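Group 3 allergen SMIPP-S YvT004A06 (Sarcoptes scabiei type hominis, PDB 3H7T) is a mite allergen with a trypsin-like fold, an inactivated serine protease paralogue that probably lacks proteolytic activity and is found here with bound zinc ions. Local coordinates at residues Q41-T46 with K70-V75; Y86-T91 with L222-I227. All coordinates share one frame; numbering follows the deposited sequence.

Contact 1: residues Q41-T46 with K70-V75; sequences QCVDGT and KKIYIV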
ATOM      1  N   GLN A  41       0.053  -1.321  -9.552  1.00 23.25           N
ATOM      2  CA  GLN A  41       0.693  -2.571  -9.995  1.00 25.19           C
ATOM      3  C   GLN A  41      -0.109  -3.830  -9.654  1.00 26.67           C
ATOM      4  O   GLN A  41       0.138  -4.896 -10.215  1.00 28.59           O
ATOM      5  CB  GLN A  41       2.111  -2.698  -9.412  1.00 24.36           C
ATOM      6  CG  GLN A  41       2.145  -3.030  -7.906  1.00 20.78           C
ATOM      7  CD  GLN A  41       3.549  -3.009  -7.333  1.00 23.44           C
ATOM      8  OE1 GLN A  41       3.943  -2.035  -6.692  1.00 19.19           O
ATOM      9  NE2 GLN A  41       4.324  -4.078  -7.580  1.00 15.69           N
ATOM     10  N   CYS A  42      -1.042  -3.700  -8.719  1.00 27.65           N
ATOM     11  CA  CYS A  42      -1.848  -4.816  -8.245  1.00 29.51           C
ATOM     12  C   CYS A  42      -3.007  -5.139  -9.171  1.00 29.78           C
ATOM     13  O   CYS A  42      -3.373  -6.302  -9.320  1.00 29.14           O
ATOM     14  CB  CYS A  42      -2.413  -4.497  -6.858  1.00 29.85           C
ATOM     15  SG  CYS A  42      -1.149  -4.175  -5.608  1.00 41.19           S
ATOM     16  N   VAL A  43      -3.589  -4.109  -9.779  1.00 30.71           N
ATOM     17  CA  VAL A  43      -4.899  -4.252 -10.418  1.00 31.94           C
ATOM     18  C   VAL A  43      -5.004  -3.627 -11.815  1.00 33.11           C
ATOM     19  O   VAL A  43      -6.067  -3.676 -12.440  1.00 33.13           O
ATOM     20  CB  VAL A  43      -6.029  -3.696  -9.507  1.00 31.66           C
ATOM     21  CG1 VAL A  43      -6.132  -4.507  -8.196  1.00 30.11           C
ATOM     22  CG2 VAL A  43      -5.817  -2.203  -9.218  1.00 30.04           C
ATOM     23  N   ASP A  44      -3.903  -3.046 -12.291  1.00 34.42           N
ATOM     24  CA  ASP A  44      -3.840  -2.428 -13.617  1.00 35.16           C
ATOM     25  C   ASP A  44      -4.253  -3.407 -14.718  1.00 35.40           C
ATOM     26  O   ASP A  44      -3.623  -4.446 -14.900  1.00 34.79           O
ATOM     27  CB  ASP A  44      -2.426  -1.907 -13.890  1.00 36.07           C
ATOM     28  CG  ASP A  44      -2.319  -1.141 -15.197  1.00 38.62           C
ATOM     29  OD1 ASP A  44      -3.317  -0.520 -15.618  1.00 39.10           O
ATOM     30  OD2 ASP A  44      -1.227  -1.150 -15.799  1.00 45.19           O
ATOM     31  N   GLY A  45      -5.319  -3.057 -15.435  1.00 35.68           N
ATOM     32  CA  GLY A  45      -5.820  -3.857 -16.552  1.00 36.07           C
ATOM     33  C   GLY A  45      -6.613  -5.084 -16.135  1.00 36.36           C
ATOM     34  O   GLY A  45      -6.840  -5.977 -16.947  1.00 36.59           O
ATOM     35  N   THR A  46      -7.038  -5.120 -14.872  1.00 36.28           N
ATOM     36  CA  THR A  46      -7.812  -6.235 -14.333  1.00 36.47           C
ATOM     37  C   THR A  46      -9.272  -5.835 -14.143  1.00 36.35           C
ATOM     38  O   THR A  46      -9.574  -4.790 -13.554  1.00 34.94           O
ATOM     39  CB  THR A  46      -7.211  -6.755 -12.995  1.00 36.50           C
ATOM     40  OG1 THR A  46      -5.882  -7.237 -13.226  1.00 37.45           O
ATOM     41  CG2 THR A  46      -8.044  -7.893 -12.416  1.00 35.22           C
ATOM     42  N   LYS A  70     -16.414  -3.179  -7.745  1.00 34.05           N
ATOM     43  CA  LYS A  70     -17.340  -2.694  -8.764  1.00 34.44           C
ATOM     44  C   LYS A  70     -16.592  -1.925  -9.853  1.00 33.99           C
ATOM     45  O   LYS A  70     -16.745  -2.221 -11.037  1.00 34.33           O
ATOM     46  CB  LYS A  70     -18.415  -1.811  -8.125  1.00 35.28           C
ATOM     47  CG  LYS A  70     -19.508  -1.349  -9.080  1.00 36.92           C
ATOM     48  CD  LYS A  70     -20.741  -0.874  -8.325  1.00 42.09           C
ATOM     49  CE  LYS A  70     -20.519   0.480  -7.670  1.00 44.72           C
ATOM     50  NZ  LYS A  70     -21.705   0.904  -6.877  1.00 48.87           N
ATOM     51  N   LYS A  71     -15.797  -0.935  -9.443  1.00 33.25           N
ATOM     52  CA  LYS A  71     -15.016  -0.115 -10.368  1.00 33.21           C
ATOM     53  C   LYS A  71     -13.573   0.051  -9.884  1.00 33.08           C
ATOM     54  O   LYS A  71     -13.306   0.074  -8.681  1.00 32.65           O
ATOM     55  CB  LYS A  71     -15.655   1.268 -10.537  1.00 33.71           C
ATOM     56  CG  LYS A  71     -17.063   1.258 -11.127  1.00 34.17           C
ATOM     57  CD  LYS A  71     -17.773   2.561 -10.822  1.00 36.23           C
ATOM     58  CE  LYS A  71     -19.281   2.446 -10.989  1.00 39.90           C
ATOM     59  NZ  LYS A  71     -19.978   3.667 -10.489  1.00 39.90           N
ATOM     60  N   ILE A  72     -12.656   0.172 -10.842  1.00 32.80           N
ATOM     61  CA  ILE A  72     -11.242   0.383 -10.571  1.00 32.08           C
ATOM     62  C   ILE A  72     -10.820   1.721 -11.182  1.00 31.42           C
ATOM     63  O   ILE A  72     -11.040   1.961 -12.369  1.00 32.05           O
ATOM     64  CB  ILE A  72     -10.360  -0.741 -11.180  1.00 31.77           C
ATOM     65  CG1 ILE A  72     -10.814  -2.145 -10.726  1.00 34.28           C
ATOM     66  CG2 ILE A  72      -8.876  -0.504 -10.880  1.00 31.43           C
ATOM     67  CD1 ILE A  72     -10.906  -2.348  -9.218  1.00 34.46           C
ATOM     68  N   TYR A  73     -10.208   2.577 -10.372  1.00 30.12           N
ATOM     69  CA  TYR A  73      -9.738   3.881 -10.841  1.00 29.91           C
ATOM     70  C   TYR A  73      -8.225   3.925 -10.830  1.00 29.79           C
ATOM     71  O   TYR A  73      -7.602   3.772  -9.778  1.00 29.60           O
ATOM     72  CB  TYR A  73     -10.310   5.004  -9.976  1.00 28.96           C
ATOM     73  CG  TYR A  73     -11.813   5.005  -9.941  1.00 31.06           C
ATOM     74  CD1 TYR A  73     -12.550   5.810 -10.814  1.00 28.87           C
ATOM     75  CD2 TYR A  73     -12.508   4.186  -9.048  1.00 28.01           C
ATOM     76  CE1 TYR A  73     -13.940   5.804 -10.789  1.00 29.66           C
ATOM     77  CE2 TYR A  73     -13.894   4.176  -9.017  1.00 30.62           C
ATOM     78  CZ  TYR A  73     -14.602   4.988  -9.889  1.00 33.36           C
ATOM     79  OH  TYR A  73     -15.977   4.974  -9.862  1.00 35.60           O
ATOM     80  N   ILE A  74      -7.652   4.107 -12.019  1.00 29.54           N
ATOM     81  CA  ILE A  74      -6.214   4.263 -12.210  1.00 29.96           C
ATOM     82  C   ILE A  74      -5.982   5.647 -12.824  1.00 29.75           C
ATOM     83  O   ILE A  74      -6.671   6.030 -13.773  1.00 29.03           O
ATOM     84  CB  ILE A  74      -5.652   3.194 -13.183  1.00 30.43           C
ATOM     85  CG1 ILE A  74      -6.146   1.779 -12.824  1.00 33.78           C
ATOM     86  CG2 ILE A  74      -4.128   3.288 -13.282  1.00 29.89           C
ATOM     87  CD1 ILE A  74      -5.167   0.912 -12.032  1.00 32.89           C
ATOM     88  N   VAL A  75      -5.023   6.396 -12.283  1.00 28.94           N
ATOM     89  CA  VAL A  75      -4.709   7.735 -12.807  1.00 28.04           C
ATOM     90  C   VAL A  75      -3.270   7.824 -13.323  1.00 27.77           C
ATOM     91  O   VAL A  75      -2.357   8.234 -12.600  1.00 29.02           O
ATOM     92  CB  VAL A  75      -4.995   8.857 -11.767  1.00 27.97           C
ATOM     93  CG1 VAL A  75      -4.892  10.250 -12.418  1.00 24.95           C
ATOM     94  CG2 VAL A  75      -6.364   8.670 -11.129  1.00 27.01           C
TER

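Contact 2: residues Y86-T91 with L222-I227; sequences YAVIET and LDIKDI. With ZN (zinc ion), chain G.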
ATOM      1  N   TYR A  86      -0.767   4.024  -7.734  1.00 21.84           N
ATOM      2  CA  TYR A  86      -1.908   3.832  -6.840  1.00 21.80           C
ATOM      3  C   TYR A  86      -3.171   3.505  -7.629  1.00 22.98           C
ATOM      4  O   TYR A  86      -3.300   3.864  -8.809  1.00 23.24           O
ATOM      5  CB  TYR A  86      -2.124   5.055  -5.944  1.00 22.34           C
ATOM      6  CG  TYR A  86      -2.535   6.304  -6.708  1.00 24.65           C
ATOM      7  CD1 TYR A  86      -3.863   6.718  -6.732  1.00 26.97           C
ATOM      8  CD2 TYR A  86      -1.595   7.061  -7.403  1.00 23.78           C
ATOM      9  CE1 TYR A  86      -4.250   7.860  -7.436  1.00 28.54           C
ATOM     10  CE2 TYR A  86      -1.970   8.198  -8.114  1.00 25.76           C
ATOM     11  CZ  TYR A  86      -3.299   8.593  -8.120  1.00 27.28           C
ATOM     12  OH  TYR A  86      -3.681   9.717  -8.815  1.00 29.76           O
ATOM     13  N   ALA A  87      -4.089   2.790  -6.986  1.00 23.70           N
ATOM     14  CA  ALA A  87      -5.411   2.572  -7.568  1.00 24.16           C
ATOM     15  C   ALA A  87      -6.480   2.678  -6.507  1.00 24.23           C
ATOM     16  O   ALA A  87      -6.253   2.340  -5.345  1.00 23.93           O
ATOM     17  CB  ALA A  87      -5.488   1.229  -8.265  1.00 23.44           C
ATOM     18  N   VAL A  88      -7.647   3.163  -6.908  1.00 24.72           N
ATOM     19  CA  VAL A  88      -8.770   3.221  -5.996  1.00 25.48           C
ATOM     20  C   VAL A  88      -9.826   2.238  -6.456  1.00 26.03           C
ATOM     21  O   VAL A  88     -10.208   2.207  -7.630  1.00 26.60           O
ATOM     22  CB  VAL A  88      -9.339   4.645  -5.840  1.00 25.65           C
ATOM     23  CG1 VAL A  88     -10.575   4.628  -4.953  1.00 24.06           C
ATOM     24  CG2 VAL A  88      -8.274   5.572  -5.261  1.00 26.06           C
ATOM     25  N   ILE A  89     -10.269   1.420  -5.515  1.00 25.97           N
ATOM     26  CA  ILE A  89     -11.255   0.396  -5.785  1.00 27.48           C
ATOM     27  C   ILE A  89     -12.561   0.801  -5.126  1.00 28.15           C
ATOM     28  O   ILE A  89     -12.594   1.122  -3.935  1.00 27.56           O
ATOM     29  CB  ILE A  89     -10.788  -0.990  -5.264  1.00 27.11           C
ATOM     30  CG1 ILE A  89      -9.465  -1.396  -5.931  1.00 28.78           C
ATOM     31  CG2 ILE A  89     -11.864  -2.048  -5.516  1.00 31.44           C
ATOM     32  CD1 ILE A  89      -8.738  -2.579  -5.253  1.00 28.06           C
ATOM     33  N   GLU A  90     -13.631   0.821  -5.913  1.00 30.09           N
ATOM     34  CA  GLU A  90     -14.970   0.992  -5.362  1.00 31.40           C
ATOM     35  C   GLU A  90     -15.596  -0.387  -5.178  1.00 31.37           C
ATOM     36  O   GLU A  90     -15.542  -1.219  -6.083  1.00 31.60           O
ATOM     37  CB  GLU A  90     -15.834   1.877  -6.270  1.00 31.88           C
ATOM     38  CG  GLU A  90     -17.249   2.090  -5.746  1.00 34.42           C
ATOM     39  CD  GLU A  90     -18.083   3.026  -6.605  1.00 40.87           C
ATOM     40  OE1 GLU A  90     -17.568   3.576  -7.606  1.00 41.87           O
ATOM     41  OE2 GLU A  90     -19.265   3.222  -6.262  1.00 44.41           O
ATOM     42  N   THR A  91     -16.176  -0.627  -4.005  1.00 32.38           N
ATOM     43  CA  THR A  91     -16.787  -1.922  -3.697  1.00 33.83           C
ATOM     44  C   THR A  91     -18.206  -2.034  -4.254  1.00 35.63           C
ATOM     45  O   THR A  91     -18.883  -1.018  -4.477  1.00 35.38           O
ATOM     46  CB  THR A  91     -16.777  -2.226  -2.175  1.00 34.02           C
ATOM     47  OG1 THR A  91     -17.476  -1.198  -1.459  1.00 32.15           O
ATOM     48  CG2 THR A  91     -15.351  -2.315  -1.657  1.00 34.13           C
ATOM     49  N   LEU A 222      -5.527  15.347  -4.148  1.00 29.52           N
ATOM     50  CA  LEU A 222      -6.490  15.950  -5.073  1.00 30.27           C
ATOM     51  C   LEU A 222      -7.066  14.903  -6.014  1.00 30.26           C
ATOM     52  O   LEU A 222      -8.268  14.889  -6.289  1.00 29.35           O
ATOM     53  CB  LEU A 222      -5.832  17.051  -5.909  1.00 30.53           C
ATOM     54  CG  LEU A 222      -5.152  18.238  -5.221  1.00 31.22           C
ATOM     55  CD1 LEU A 222      -4.274  18.967  -6.222  1.00 31.59           C
ATOM     56  CD2 LEU A 222      -6.166  19.181  -4.583  1.00 32.46           C
ATOM     57  N   ASP A 223      -6.194  14.032  -6.518  1.00 30.36           N
ATOM     58  CA  ASP A 223      -6.628  12.937  -7.372  1.00 30.43           C
ATOM     59  C   ASP A 223      -7.530  11.960  -6.621  1.00 30.30           C
ATOM     60  O   ASP A 223      -8.572  11.556  -7.144  1.00 29.70           O
ATOM     61  CB  ASP A 223      -5.424  12.213  -7.959  1.00 30.51           C
ATOM     62  CG  ASP A 223      -4.571  13.114  -8.817  1.00 30.53           C
ATOM     63  OD1 ASP A 223      -4.953  13.350  -9.982  1.00 28.28           O
ATOM     64  OD2 ASP A 223      -3.522  13.591  -8.325  1.00 27.08           O
ATOM     65  N   ILE A 224      -7.139  11.593  -5.398  1.00 31.07           N
ATOM     66  CA  ILE A 224      -7.937  10.662  -4.588  1.00 32.05           C
ATOM     67  C   ILE A 224      -9.327  11.238  -4.319  1.00 32.19           C
ATOM     68  O   ILE A 224     -10.334  10.526  -4.418  1.00 31.53           O
ATOM     69  CB  ILE A 224      -7.272  10.292  -3.217  1.00 32.42           C
ATOM     70  CG1 ILE A 224      -5.797   9.874  -3.362  1.00 34.04           C
ATOM     71  CG2 ILE A 224      -8.077   9.201  -2.516  1.00 30.80           C
ATOM     72  CD1 ILE A 224      -5.520   8.829  -4.389  1.00 34.85           C
ATOM     73  N   LYS A 225      -9.371  12.528  -3.987  1.00 32.46           N
ATOM     74  CA  LYS A 225     -10.631  13.207  -3.694  1.00 33.36           C
ATOM     75  C   LYS A 225     -11.487  13.419  -4.947  1.00 33.40           C
ATOM     76  O   LYS A 225     -12.716  13.418  -4.865  1.00 33.69           O
ATOM     77  CB  LYS A 225     -10.376  14.523  -2.951  1.00 33.58           C
ATOM     78  CG  LYS A 225      -9.935  14.303  -1.512  1.00 36.60           C
ATOM     79  CD  LYS A 225      -9.623  15.604  -0.789  1.00 40.30           C
ATOM     80  CE  LYS A 225      -9.453  15.343   0.703  1.00 42.21           C
ATOM     81  NZ  LYS A 225      -9.014  16.547   1.454  1.00 46.98           N
ATOM     82  N   ASP A 226     -10.833  13.586  -6.098  1.00 33.23           N
ATOM     83  CA  ASP A 226     -11.523  13.647  -7.392  1.00 32.60           C
ATOM     84  C   ASP A 226     -12.207  12.326  -7.732  1.00 32.12           C
ATOM     85  O   ASP A 226     -13.334  12.320  -8.236  1.00 31.61           O
ATOM     86  CB  ASP A 226     -10.546  13.996  -8.514  1.00 32.23           C
ATOM     87  CG  ASP A 226     -10.232  15.486  -8.591  1.00 35.15           C
ATOM     88  OD1 ASP A 226     -10.781  16.280  -7.795  1.00 32.68           O
ATOM     89  OD2 ASP A 226      -9.412  15.856  -9.455  1.00 37.29           O
ATOM     90  N   ILE A 227     -11.499  11.222  -7.487  1.00 30.55           N
ATOM     91  CA  ILE A 227     -12.020   9.888  -7.726  1.00 29.62           C
ATOM     92  C   ILE A 227     -13.264   9.665  -6.872  1.00 29.50           C
ATOM     93  O   ILE A 227     -14.302   9.243  -7.385  1.00 28.47           O
ATOM     94  CB  ILE A 227     -10.965   8.777  -7.428  1.00 28.83           C
ATOM     95  CG1 ILE A 227      -9.908   8.718  -8.536  1.00 26.87           C
ATOM     96  CG2 ILE A 227     -11.641   7.425  -7.301  1.00 27.54           C
ATOM     97  CD1 ILE A 227      -8.668   7.913  -8.171  1.00 28.52           C
TER
HETATM   98 ZN    ZN G 240      -2.294  14.496  -9.494  1.00 36.59          ZN
HETATM   99  O   HOH W   1      -0.944  15.005  -8.195  1.00 21.77           O

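Contact 1: residues Q41-T46 with K70-V75
The carboxylate of Asp44 meets the tip of Ile74 obliquely, with CD1 of Ile74 neither squarely over its face nor in its plane; OD1 of Asp44 comes to 4.3 Å of that methyl. The same OD1 takes its hydrogen bond from Gln235, the last residue of the chain. A second flat group, the carbonyl of Thr46, rests its O 4.1 Å from CG1 of Ile72. Between these polar margins the contact is aliphatic. CG2 of Val43 touches CG2 of Ile72 at 3.9 Å, and CD1 of Ile74 at 4.2 Å. Ile74 has an unusual second torsion, chi2 -99°, that leaves CD1 off a staggered position and against CA of Asp44 at 3.9 Å. In the trypsin fold this is the first barrel: the short helix 40-43 runs into a type II turn from Val43 to Thr46, with Gly45 at positive phi, and Val43 with this turn meets strand 65-74. Gln41 occupies what is probably the catalytic histidine position of the family, and its OE1 is hydrogen-bonded to Asn85. Ile51 of the neighbouring strand 51-55 touches Val43, Thr46 and Ile72, while Gln235 also hydrogen-bonds to the backbones of Gly45 and Ile72, tying turn and strand together.

Contact 2: residues Y86-T91 with L222-I227
Asp223, packed against the hydroxyl of Tyr86, binds a zinc ion through OD2 at 1.9 Å, and a water also binds the metal at the same distance. OD1 of Asp223 stays 2.9 Å from the zinc, so the carboxylate binds through one oxygen. CB of Asp223 lies 3.2 Å from OH of Tyr86, an approach of hydroxyl to methylene, while the tyrosine's ring and the carboxylate stand 51° apart. With chi1 at 66° the Tyr86 ring, just ahead of strand 87-91, swings across to the helix. There CD1 of Ile224 reaches CE1 of Tyr86 at 3.4 Å on an oblique line, whereas CD1 of Ile227 sits at the ring edge, near its plane. Val88, two residues on, faces the same helix: its side chain and that of Ile227 lie alongside one another, pointing opposite ways, bringing CG2 of Val88 to CD1 of Ile227 and CG1 of Val88 to CG2 of Ile227, both at 3.8 Å. This is how the C-terminal helix of chymotrypsin-like proteases returns to the first barrel, here onto strand 87-91. Phe35 and Ile37 of strand 35-38 extend the apolar surface beneath Val88 and Ile224, and Tyr220 meets the Tyr86 ring. The chemistry therefore divides in two: dispersion between ring and branched side chains joins strand to helix, while the metal, held by the carboxylate at the margin, probably offsets the negative charge of Asp223.

Centred about 10 Å apart, the two contacts sit on the same side of the chain's centre and share one sheet, the closed six-stranded antiparallel barrel in which strands 65-74 and 87-91 are neighbours. Both segments of contact 1 precede those of contact 2 in the chain, although the helix of contact 2 is drawn from near the C-terminus. Backbone pairing joins them directly, Tyr73 N lying 2.8 Å from Val88 O. The contacts use opposite faces of the sheet: Val43 of contact 1 meets the face of strand 87-91 that carries Ala87, and in contact 2 the C-terminal helix 221-228 covers the face that carries Val88.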